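PDB 3EWM: uncharacterized sugar kinase PH1459 from Pyrococcus horikoshii, which probably phosphorylates a sugar such as fructose with ATP, which it binds, as a member of the PfkB family of carbohydrate kinases. Local coordinates for residues A[91-94]-A[99-102]; A[16-19]-A[24-27]; A[163-168]-A[196-201]; A[243-248]-A[277-282]. All blocks are in the same frame, centred on the assembly; numbering follows the deposited sequence.

Contact 1: A[91-94]-A[99-102]; sequences FVQL and PSFL
A beta hairpin in the four-stranded lid sheet of this PfkB-family kinase brings Phe91, Val92 and Gln93 against Leu102, Phe101 and Ser100. The strand segments 91-93 and 100-102 run at 172° to each other, their axes 4.6 Å apart, so the pairing is almost exactly antiparallel. Phe91 with Leu102 and Gln93 with Ser100 form the hydrogen-bonded pairs, each with two backbone bonds; the shorter of the first pair joins Leu102 N to Phe91 O at 2.7 Å, and Gln93 N reaches Ser100 O over the same distance of 2.7 Å. Between them lies the non-hydrogen-bonded pair Val92 and Phe101. Phe91 O also meets Phe101 CA at 3.0 Å in a CA-H...O contact, a second approach to an oxygen already bonded.

Phe91, Gln93, Ser100 and Leu102 direct their CB atoms to one face. There Ser100 OG lies 3.5 Å from Gln93 CB, while CB of Phe91 is 4.3 Å from CB of Leu102. The Phe91 ring turns an edge to Leu102 O, with CD2 3.7 Å from that oxygen. The Gln93 chain starts out opposite the backbone nitrogen (chi1 177°), then bends at chi2, which leads the amide away from Ser100; NE2 donates to Glu18 O and Gly20 O, and OE1 accepts from Lys95 N.

Strand 11-16 flanks 88-93 on the side away from 100-103, its backbone bonding to Val92. Phe91 makes edge-to-face contacts with Phe28 and with Phe61 of the second subunit, while Phe101 leans on Arg164 from the loop after strand 156-160.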
loop_
_atom_site.group_PDB
_atom_site.type_symbol
_atom_site.label_atom_id
_atom_site.label_comp_id
_atom_site.label_asym_id
_atom_site.label_seq_id
_atom_site.Cartn_x
_atom_site.Cartn_y
_atom_site.Cartn_z
ATOM N N PHE A 91 2.539 -0.395 -6.094
ATOM C CA PHE A 91 3.639 0.505 -6.416
ATOM C C PHE A 91 4.260 -0.007 -7.692
ATOM O O PHE A 91 4.549 -1.190 -7.804
ATOM C CB PHE A 91 4.649 0.522 -5.278
ATOM C CG PHE A 91 4.073 1.047 -3.994
ATOM C CD1 PHE A 91 4.148 2.415 -3.689
ATOM C CD2 PHE A 91 3.420 0.189 -3.106
ATOM C CE1 PHE A 91 3.596 2.909 -2.526
ATOM C CE2 PHE A 91 2.865 0.685 -1.931
ATOM C CZ PHE A 91 2.951 2.048 -1.650
ATOM N N VAL A 92 4.399 0.877 -8.665
ATOM C CA VAL A 92 4.731 0.446 -10.006
ATOM C C VAL A 92 5.932 1.221 -10.513
ATOM O O VAL A 92 6.038 2.437 -10.322
ATOM C CB VAL A 92 3.490 0.527 -10.982
ATOM C CG1 VAL A 92 2.252 0.007 -10.306
ATOM C CG2 VAL A 92 3.214 1.924 -11.369
ATOM N N GLN A 93 6.882 0.485 -11.068
ATOM C CA GLN A 93 7.922 1.109 -11.868
ATOM C C GLN A 93 7.678 0.684 -13.308
ATOM O O GLN A 93 7.906 -0.473 -13.678
ATOM C CB GLN A 93 9.323 0.732 -11.391
ATOM C CG GLN A 93 10.459 1.307 -12.262
ATOM C CD GLN A 93 10.332 2.813 -12.494
ATOM O OE1 GLN A 93 9.577 3.257 -13.357
ATOM N NE2 GLN A 93 11.094 3.598 -11.737
ATOM N N LEU A 94 7.207 1.625 -14.120
ATOM C CA LEU A 94 6.916 1.330 -15.525
ATOM C C LEU A 94 8.153 1.491 -16.411
ATOM O O LEU A 94 8.203 0.932 -17.496
ATOM C CB LEU A 94 5.764 2.209 -16.048
ATOM C CG LEU A 94 4.399 2.071 -15.368
ATOM C CD1 LEU A 94 3.464 3.215 -15.804
ATOM C CD2 LEU A 94 3.750 0.715 -15.651
ATOM N N PRO A 99 10.511 -3.516 -15.966
ATOM C CA PRO A 99 9.471 -2.880 -15.160
ATOM C C PRO A 99 9.041 -3.758 -13.992
ATOM O O PRO A 99 8.948 -4.990 -14.126
ATOM C CB PRO A 99 8.309 -2.702 -16.147
ATOM C CG PRO A 99 8.575 -3.663 -17.245
ATOM C CD PRO A 99 10.067 -3.708 -17.361
ATOM N N SER A 100 8.763 -3.126 -12.858
ATOM C CA SER A 100 8.486 -3.876 -11.651
ATOM C C SER A 100 7.292 -3.308 -10.919
ATOM O O SER A 100 6.843 -2.181 -11.186
ATOM C CB SER A 100 9.707 -3.874 -10.731
ATOM O OG SER A 100 10.000 -2.558 -10.308
ATOM N N PHE A 101 6.771 -4.100 -9.998
ATOM C CA PHE A 101 5.683 -3.627 -9.176
ATOM C C PHE A 101 5.728 -4.301 -7.810
ATOM O O PHE A 101 6.346 -5.355 -7.628
ATOM C CB PHE A 101 4.337 -3.833 -9.880
ATOM C CG PHE A 101 4.023 -5.249 -10.140
ATOM C CD1 PHE A 101 3.260 -5.971 -9.228
ATOM C CD2 PHE A 101 4.500 -5.882 -11.285
ATOM C CE1 PHE A 101 2.969 -7.302 -9.446
ATOM C CE2 PHE A 101 4.228 -7.218 -11.506
ATOM C CZ PHE A 101 3.455 -7.928 -10.588
ATOM N N LEU A 102 5.096 -3.655 -6.847
ATOM C CA LEU A 102 4.928 -4.232 -5.532
ATOM C C LEU A 102 3.472 -4.077 -5.241
ATOM O O LEU A 102 2.997 -2.975 -4.964
ATOM C CB LEU A 102 5.768 -3.521 -4.486
ATOM C CG LEU A 102 5.563 -3.909 -3.019
ATOM C CD1 LEU A 102 5.790 -5.422 -2.751
ATOM C CD2 LEU A 102 6.486 -3.049 -2.179
#

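Contact 2: A[16-19]-A[24-27]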
loop_
_atom_site.group_PDB
_atom_site.type_symbol
_atom_site.label_atom_id
_atom_site.label_comp_id
_atom_site.label_asym_id
_atom_site.label_seq_id
_atom_site.Cartn_x
_atom_site.Cartn_y
_atom_site.Cartn_z
ATOM N N SER A 16 5.863 5.299 -9.975
ATOM C CA SER A 16 7.179 5.925 -9.909
ATOM C C SER A 16 7.247 7.053 -10.924
ATOM O O SER A 16 6.912 6.888 -12.102
ATOM C CB SER A 16 8.285 4.925 -10.200
ATOM O OG SER A 16 8.236 3.794 -9.332
ATOM N N VAL A 17 7.681 8.208 -10.445
ATOM C CA VAL A 17 7.796 9.385 -11.273
ATOM C C VAL A 17 9.200 9.467 -11.888
ATOM O O VAL A 17 9.429 10.195 -12.861
ATOM C CB VAL A 17 7.408 10.634 -10.441
ATOM C CG1 VAL A 17 8.106 11.843 -10.922
ATOM C CG2 VAL A 17 5.897 10.836 -10.521
ATOM N N GLU A 18 10.128 8.709 -11.323
ATOM C CA GLU A 18 11.483 8.630 -11.849
ATOM C C GLU A 18 11.884 7.198 -12.142
ATOM O O GLU A 18 11.200 6.245 -11.749
ATOM C CB GLU A 18 12.466 9.254 -10.869
ATOM C CG GLU A 18 12.506 8.538 -9.533
ATOM C CD GLU A 18 13.274 9.306 -8.509
ATOM O OE1 GLU A 18 14.119 10.150 -8.909
ATOM O OE2 GLU A 18 13.032 9.074 -7.311
ATOM N N GLU A 19 13.005 7.059 -12.838
ATOM C CA GLU A 19 13.587 5.749 -13.095
ATOM C C GLU A 19 14.208 5.163 -11.841
ATOM O O GLU A 19 14.510 5.882 -10.885
ATOM C CB GLU A 19 14.613 5.829 -14.228
ATOM C CG GLU A 19 13.937 6.246 -15.529
ATOM C CD GLU A 19 14.417 5.487 -16.742
ATOM O OE1 GLU A 19 14.518 4.231 -16.693
ATOM O OE2 GLU A 19 14.662 6.159 -17.761
ATOM N N ASP A 24 14.410 2.423 -4.563
ATOM C CA ASP A 24 15.073 3.721 -4.599
ATOM C C ASP A 24 14.196 4.863 -5.088
ATOM O O ASP A 24 14.539 6.024 -4.890
ATOM C CB ASP A 24 16.330 3.650 -5.462
ATOM C CG ASP A 24 17.272 2.547 -5.025
ATOM O OD1 ASP A 24 17.649 2.506 -3.834
ATOM O OD2 ASP A 24 17.606 1.709 -5.886
ATOM N N VAL A 25 13.085 4.533 -5.738
ATOM C CA VAL A 25 12.154 5.546 -6.222
ATOM C C VAL A 25 11.621 6.394 -5.057
ATOM O O VAL A 25 11.180 5.867 -4.049
ATOM C CB VAL A 25 10.997 4.946 -7.036
ATOM C CG1 VAL A 25 9.929 6.033 -7.318
ATOM C CG2 VAL A 25 11.519 4.393 -8.357
ATOM N N ARG A 26 11.685 7.714 -5.232
ATOM C CA ARG A 26 11.370 8.661 -4.172
ATOM C C ARG A 26 9.939 9.123 -4.266
ATOM O O ARG A 26 9.342 9.468 -3.257
ATOM C CB ARG A 26 12.254 9.917 -4.287
ATOM C CG ARG A 26 13.732 9.711 -4.023
ATOM C CD ARG A 26 14.541 10.921 -4.548
ATOM N NE ARG A 26 14.822 10.816 -5.979
ATOM C CZ ARG A 26 15.814 11.442 -6.604
ATOM N NH1 ARG A 26 16.633 12.247 -5.933
ATOM N NH2 ARG A 26 15.991 11.257 -7.903
ATOM N N LEU A 27 9.416 9.186 -5.483
ATOM C CA LEU A 27 8.150 9.861 -5.735
ATOM C C LEU A 27 7.194 8.980 -6.510
ATOM O O LEU A 27 7.560 8.389 -7.514
ATOM C CB LEU A 27 8.359 11.140 -6.559
ATOM C CG LEU A 27 8.666 12.555 -6.039
ATOM C CD1 LEU A 27 8.098 12.912 -4.674
ATOM C CD2 LEU A 27 10.144 12.904 -6.159
HETATM O O HOH W 1 15.498 7.709 -6.795
#
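Glu18 OE2 is gripped by two nitrogens of Arg26, the backbone N at 2.8 Å and the side-chain NE also at 2.8 Å, in the loop that links strands 11-16 and 27-33 of the lid sheet. The bond from NE is nearly straight, 172° at the hydrogen, and uses the syn lone pair of OE2; the backbone N arrives nearly along the C-O axis. The carboxylate and guanidinium planes lie only 13° apart, and the carboxylate meets the guanidinium at its edge. This makes a two-point salt bridge, its other arm running from Glu18 OE1 to Arg26 NH2, although the modelled separation there is too short to be taken literally. The bend of the Arg26 chain at chi3 (-83°) turns NE and NH2 toward the Glu18 carboxylate, so that NE and the backbone N both reach OE2. The paired charges probably steady one another at this partly exposed edge.

Where the strands begin to pair, Val17 N donates to Leu27 O at 2.9 Å, and CB of Val17 packs 4.0 Å from CB of Leu27. Inward of this, both methyls of Val25 lie against Ser16 OG, each 3.5 Å away; the hydroxyl's bond goes to Val92 O. Replacing Val25 by an alanine would probably leave a gap beside Ser16 and deprive the Gln93 side chain of an apolar neighbour.

Leu27 pairs with an antiparallel strand of the second subunit, carrying the sheet across the interface, and Val25 O accepts from Lys30 of that subunit. Beside the salt bridge, a water donates to Asp24 O at 2.7 Å and, weakly, to Glu18 OE2.

Contact 3: A[163-168]-A[196-201]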
loop_
_atom_site.group_PDB
_atom_site.type_symbol
_atom_site.label_atom_id
_atom_site.label_comp_id
_atom_site.label_asym_id
_atom_site.label_seq_id
_atom_site.Cartn_x
_atom_site.Cartn_y
_atom_site.Cartn_z
ATOM N N LEU A 163 -0.931 -12.313 -17.143
ATOM C CA LEU A 163 -0.297 -13.191 -16.183
ATOM C C LEU A 163 0.780 -12.468 -15.385
ATOM O O LEU A 163 1.682 -11.862 -15.960
ATOM C CB LEU A 163 0.247 -14.453 -16.860
ATOM C CG LEU A 163 0.610 -15.564 -15.868
ATOM C CD1 LEU A 163 -0.451 -15.732 -14.752
ATOM C CD2 LEU A 163 0.820 -16.875 -16.601
ATOM N N ARG A 164 0.653 -12.546 -14.058
ATOM C CA ARG A 164 1.574 -11.927 -13.128
ATOM C C ARG A 164 2.101 -13.019 -12.208
ATOM O O ARG A 164 1.551 -13.262 -11.133
ATOM C CB ARG A 164 0.861 -10.821 -12.328
ATOM C CG ARG A 164 0.341 -9.665 -13.184
ATOM C CD ARG A 164 1.488 -8.961 -13.916
ATOM N NE ARG A 164 1.048 -7.796 -14.688
ATOM C CZ ARG A 164 0.789 -7.799 -15.996
ATOM N NH1 ARG A 164 0.884 -8.922 -16.722
ATOM N NH2 ARG A 164 0.406 -6.670 -16.584
ATOM N N LEU A 165 3.173 -13.670 -12.653
ATOM C CA LEU A 165 3.774 -14.810 -11.940
ATOM C C LEU A 165 4.056 -14.543 -10.470
ATOM O O LEU A 165 3.893 -15.430 -9.635
ATOM C CB LEU A 165 5.057 -15.285 -12.647
ATOM C CG LEU A 165 4.908 -15.989 -13.996
ATOM C CD1 LEU A 165 6.227 -16.681 -14.382
ATOM C CD2 LEU A 165 3.772 -17.001 -13.972
ATOM N N ASP A 166 4.453 -13.310 -10.156
ATOM C CA ASP A 166 4.770 -12.934 -8.785
ATOM C C ASP A 166 3.567 -13.053 -7.861
ATOM O O ASP A 166 3.730 -13.212 -6.651
ATOM C CB ASP A 166 5.349 -11.512 -8.725
ATOM C CG ASP A 166 6.741 -11.423 -9.333
ATOM O OD1 ASP A 166 7.368 -12.487 -9.582
ATOM O OD2 ASP A 166 7.203 -10.281 -9.570
ATOM N N LEU A 167 2.369 -13.001 -8.430
ATOM C CA LEU A 167 1.155 -13.105 -7.628
ATOM C C LEU A 167 0.794 -14.540 -7.299
ATOM O O LEU A 167 -0.132 -14.789 -6.531
ATOM C CB LEU A 167 -0.026 -12.414 -8.313
ATOM C CG LEU A 167 0.106 -10.907 -8.549
ATOM C CD1 LEU A 167 -1.246 -10.359 -9.007
ATOM C CD2 LEU A 167 0.573 -10.192 -7.303
ATOM N N TRP A 168 1.529 -15.478 -7.880
ATOM C CA TRP A 168 1.197 -16.884 -7.711
ATOM C C TRP A 168 2.317 -17.723 -7.127
ATOM O O TRP A 168 2.288 -18.948 -7.241
ATOM C CB TRP A 168 0.795 -17.480 -9.048
ATOM C CG TRP A 168 -0.409 -16.866 -9.635
ATOM C CD1 TRP A 168 -0.454 -15.819 -10.511
ATOM C CD2 TRP A 168 -1.760 -17.272 -9.415
ATOM N NE1 TRP A 168 -1.758 -15.550 -10.853
ATOM C CE2 TRP A 168 -2.579 -16.425 -10.187
ATOM C CE3 TRP A 168 -2.359 -18.274 -8.637
ATOM C CZ2 TRP A 168 -3.966 -16.555 -10.217
ATOM C CZ3 TRP A 168 -3.740 -18.401 -8.662
ATOM C CH2 TRP A 168 -4.526 -17.547 -9.451
ATOM N N VAL A 196 0.944 -17.196 -24.064
ATOM C CA VAL A 196 0.506 -18.345 -24.858
ATOM C C VAL A 196 1.555 -19.438 -24.729
ATOM O O VAL A 196 1.233 -20.567 -24.371
ATOM C CB VAL A 196 0.283 -17.975 -26.333
ATOM C CG1 VAL A 196 0.074 -19.233 -27.193
ATOM C CG2 VAL A 196 -0.905 -17.060 -26.443
ATOM N N LEU A 197 2.816 -19.075 -24.972
ATOM C CA LEU A 197 3.905 -20.043 -24.924
ATOM C C LEU A 197 3.984 -20.672 -23.528
ATOM O O LEU A 197 4.056 -21.892 -23.383
ATOM C CB LEU A 197 5.236 -19.372 -25.282
ATOM C CG LEU A 197 6.438 -20.318 -25.353
ATOM C CD1 LEU A 197 6.251 -21.372 -26.465
ATOM C CD2 LEU A 197 7.724 -19.515 -25.553
ATOM N N TYR A 198 3.934 -19.826 -22.509
ATOM C CA TYR A 198 4.098 -20.274 -21.139
ATOM C C TYR A 198 3.010 -21.270 -20.736
ATOM O O TYR A 198 3.282 -22.364 -20.194
ATOM C CB TYR A 198 4.117 -19.067 -20.198
ATOM C CG TYR A 198 4.279 -19.451 -18.748
ATOM C CD1 TYR A 198 5.520 -19.822 -18.245
ATOM C CD2 TYR A 198 3.181 -19.447 -17.880
ATOM C CE1 TYR A 198 5.675 -20.174 -16.899
ATOM C CE2 TYR A 198 3.320 -19.799 -16.541
ATOM C CZ TYR A 198 4.564 -20.165 -16.060
ATOM O OH TYR A 198 4.701 -20.520 -14.741
ATOM N N LEU A 199 1.775 -20.888 -21.012
ATOM C CA LEU A 199 0.637 -21.683 -20.619
ATOM C C LEU A 199 0.444 -22.925 -21.475
ATOM O O LEU A 199 0.247 -24.018 -20.943
ATOM C CB LEU A 199 -0.607 -20.816 -20.612
ATOM C CG LEU A 199 -0.575 -19.768 -19.488
ATOM C CD1 LEU A 199 -1.783 -18.861 -19.580
ATOM C CD2 LEU A 199 -0.514 -20.452 -18.146
ATOM N N GLU A 200 0.551 -22.769 -22.791
ATOM C CA GLU A 200 0.318 -23.892 -23.703
ATOM C C GLU A 200 1.356 -24.981 -23.530
ATOM O O GLU A 200 1.052 -26.156 -23.725
ATOM C CB GLU A 200 0.228 -23.423 -25.149
ATOM C CG GLU A 200 -1.032 -22.618 -25.409
ATOM C CD GLU A 200 -1.368 -22.473 -26.873
ATOM O OE1 GLU A 200 -0.455 -22.595 -27.719
ATOM O OE2 GLU A 200 -2.556 -22.219 -27.166
ATOM N N ASN A 201 2.559 -24.583 -23.119
ATOM C CA ASN A 201 3.609 -25.522 -22.763
ATOM C C ASN A 201 3.387 -26.255 -21.449
ATOM O O ASN A 201 4.162 -27.142 -21.087
ATOM C CB ASN A 201 4.973 -24.829 -22.778
ATOM C CG ASN A 201 5.496 -24.672 -24.182
ATOM O OD1 ASN A 201 4.878 -25.176 -25.140
ATOM N ND2 ASN A 201 6.612 -23.982 -24.330
#
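Leu163 and Leu165, from the loop between strand 156-160 and helix 172-185, meet Tyr198 and Leu199 on helix 193-200, in the alpha/beta body of the ribokinase-like fold. Four side chains make the contact, and it buries only 151 Å² in all. The two leucines form a pair of bumps whose CD2 methyls come against the CD2-CE2 side of the tyrosine, obliquely to the ring. CD2 of Leu163 touches Tyr198 CD2 at 3.7 Å, while CD2 of Leu165 sits further out, 3.8 Å from Tyr198 CE2 and 3.7 Å from Tyr198 OH.

Leu163 crosses the tyrosine at about a right angle, whereas Leu165 and Tyr198 come from opposite directions. A trans first torsion (chi1 180°) carries the Tyr198 ring out from the helix toward the loop. CD2 of Leu199 lies beside the ring, 4.1 Å from the same CD2 methyl of Leu163, so this one methyl rests on the shallow groove where the Tyr198 ring and the Leu199 branch adjoin. Were Tyr198 an alanine, both leucine methyls would probably lose the ring they lie against, and Leu165 its partner on helix 193-200.

Leu199 also packs on Ile176 and Leu163 on Leu179, so helix 172-185 backs the cluster, while Glu195 OE2 accepts from Leu163 N. No hydrogen bond spans the two segments: the fit depends on apolar contact and shape, with the tyrosine supplying ring carbons and a hydroxyl oxygen that rests against methyl groups.

Contact 4: A[243-248]-A[277-282]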
loop_
_atom_site.group_PDB
_atom_site.type_symbol
_atom_site.label_atom_id
_atom_site.label_comp_id
_atom_site.label_asym_id
_atom_site.label_seq_id
_atom_site.Cartn_x
_atom_site.Cartn_y
_atom_site.Cartn_z
ATOM N N THR A 243 1.426 2.557 -21.868
ATOM C CA THR A 243 0.994 1.881 -20.635
ATOM C C THR A 243 -0.440 1.365 -20.718
ATOM O O THR A 243 -0.729 0.236 -20.300
ATOM C CB THR A 243 1.102 2.804 -19.399
ATOM O OG1 THR A 243 2.427 3.338 -19.319
ATOM C CG2 THR A 243 0.795 2.004 -18.125
ATOM N N GLY A 244 -1.329 2.195 -21.246
ATOM C CA GLY A 244 -2.744 1.837 -21.325
ATOM C C GLY A 244 -3.185 1.120 -22.583
ATOM O O GLY A 244 -4.371 0.818 -22.729
ATOM N N ALA A 245 -2.247 0.839 -23.490
ATOM C CA ALA A 245 -2.567 0.297 -24.824
ATOM C C ALA A 245 -3.261 -1.055 -24.804
ATOM O O ALA A 245 -4.151 -1.299 -25.616
ATOM C CB ALA A 245 -1.310 0.214 -25.716
ATOM N N GLY A 246 -2.851 -1.915 -23.877
ATOM C CA GLY A 246 -3.375 -3.273 -23.781
ATOM C C GLY A 246 -4.823 -3.247 -23.327
ATOM O O GLY A 246 -5.678 -3.950 -23.868
ATOM N N ASP A 247 -5.090 -2.430 -22.327
ATOM C CA ASP A 247 -6.457 -2.300 -21.824
ATOM C C ASP A 247 -7.354 -1.529 -22.790
ATOM O O ASP A 247 -8.532 -1.822 -22.891
ATOM C CB ASP A 247 -6.459 -1.702 -20.442
ATOM C CG ASP A 247 -5.802 -2.621 -19.426
ATOM O OD1 ASP A 247 -5.847 -3.863 -19.608
ATOM O OD2 ASP A 247 -5.231 -2.105 -18.463
ATOM N N ALA A 248 -6.784 -0.532 -23.463
ATOM C CA ALA A 248 -7.450 0.158 -24.570
ATOM C C ALA A 248 -7.829 -0.844 -25.668
ATOM O O ALA A 248 -8.964 -0.857 -26.156
ATOM C CB ALA A 248 -6.552 1.222 -25.128
ATOM N N ALA A 277 -3.548 2.192 -31.254
ATOM C CA ALA A 277 -2.613 3.161 -31.831
ATOM C C ALA A 277 -2.855 4.536 -31.220
ATOM O O ALA A 277 -1.927 5.186 -30.719
ATOM C CB ALA A 277 -2.775 3.219 -33.355
ATOM N N LEU A 278 -4.118 4.958 -31.240
ATOM C CA LEU A 278 -4.497 6.262 -30.695
ATOM C C LEU A 278 -4.278 6.341 -29.185
ATOM O O LEU A 278 -3.968 7.409 -28.668
ATOM C CB LEU A 278 -5.943 6.627 -31.049
ATOM C CG LEU A 278 -6.355 6.963 -32.493
ATOM C CD1 LEU A 278 -7.752 7.558 -32.473
ATOM C CD2 LEU A 278 -5.384 7.895 -33.203
ATOM N N SER A 279 -4.406 5.212 -28.484
ATOM C CA SER A 279 -4.160 5.198 -27.032
ATOM C C SER A 279 -2.734 5.582 -26.678
ATOM O O SER A 279 -2.474 6.067 -25.565
ATOM C CB SER A 279 -4.489 3.840 -26.396
ATOM O OG SER A 279 -3.500 2.879 -26.681
ATOM N N THR A 280 -1.809 5.358 -27.611
ATOM C CA THR A 280 -0.399 5.635 -27.349
ATOM C C THR A 280 -0.099 7.122 -27.232
ATOM O O THR A 280 0.990 7.490 -26.806
ATOM C CB THR A 280 0.548 5.044 -28.398
ATOM O OG1 THR A 280 0.420 5.777 -29.627
ATOM C CG2 THR A 280 0.277 3.552 -28.626
ATOM N N GLN A 281 -1.054 7.960 -27.621
ATOM C CA GLN A 281 -0.879 9.403 -27.616
ATOM C C GLN A 281 -1.364 10.010 -26.299
ATOM O O GLN A 281 -1.245 11.210 -26.095
ATOM C CB GLN A 281 -1.616 10.025 -28.804
ATOM C CG GLN A 281 -1.201 9.434 -30.128
ATOM C CD GLN A 281 0.297 9.538 -30.347
ATOM O OE1 GLN A 281 1.025 8.542 -30.283
ATOM N NE2 GLN A 281 0.767 10.743 -30.577
ATOM N N LYS A 282 -1.878 9.155 -25.413
ATOM C CA LYS A 282 -2.482 9.564 -24.157
ATOM C C LYS A 282 -1.715 8.916 -22.988
ATOM O O LYS A 282 -1.329 7.740 -23.053
ATOM C CB LYS A 282 -3.973 9.165 -24.132
ATOM C CG LYS A 282 -4.837 9.798 -25.272
ATOM C CD LYS A 282 -6.270 9.244 -25.328
ATOM C CE LYS A 282 -7.333 10.366 -25.360
ATOM N NZ LYS A 282 -8.582 9.969 -24.599
HETATM O O HOH W 2 -0.816 5.188 -21.777
#
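The backbones come closest at Ala245 and Ser279, with CA atoms 5.6 Å apart, where the first turn of helix 245-259 passes segment 277-282, a helix-helix packing beside the nucleotide site of the ribokinase-like fold. Ser279 also opens a type I beta turn that ends at Lys282.

Small side chains allow this approach. CB of Ser279 packs 3.6 Å from CB of Ala248, and Ser279 OG lies 3.3 Å from CA of Ala245, against the helix backbone. With OG placed between its own backbone N and carbonyl carbon (chi1 75°), Ser279 turns the hydroxyl to Ala276 O for a hydrogen bond while CB rests on Ala248 and OG on Ala245. No direct hydrogen bond crosses between the segments.

The Ala245 side chain is about 9 Å from that of Lys190 and equally about 9 Å from that of Thr215, both ATP-binding residues. Asp247 faces helix 35-45, bonding through OD2 to Asn38. Within 277-282, Thr280 OG1 donates to Ala277 O at 2.7 Å. Between the segments, a water accepts from Gly244 N at 3.1 Å and lies 2.9 Å from Lys282 O, to which it can donate.

In the fold
Along the chain the four contacts follow in series: contact 2, then contact 1, contact 3 and contact 4. Contacts 1 and 2, with centres about 10 Å apart, belong to the four-stranded lid sheet and both touch the second subunit, so lid and dimer interface are built together. Contacts 3 and 4 sit in the larger domain around the nine-stranded sheet, about 23 Å apart between centres, and no other chain touches them. Contact 1 joins the two regions: its centre is about 18 Å from each of theirs, with Phe101 packing on Arg164 and Leu94 on Thr243. Contact 2 is the outlying one, about 28 Å from contact 3 between centres.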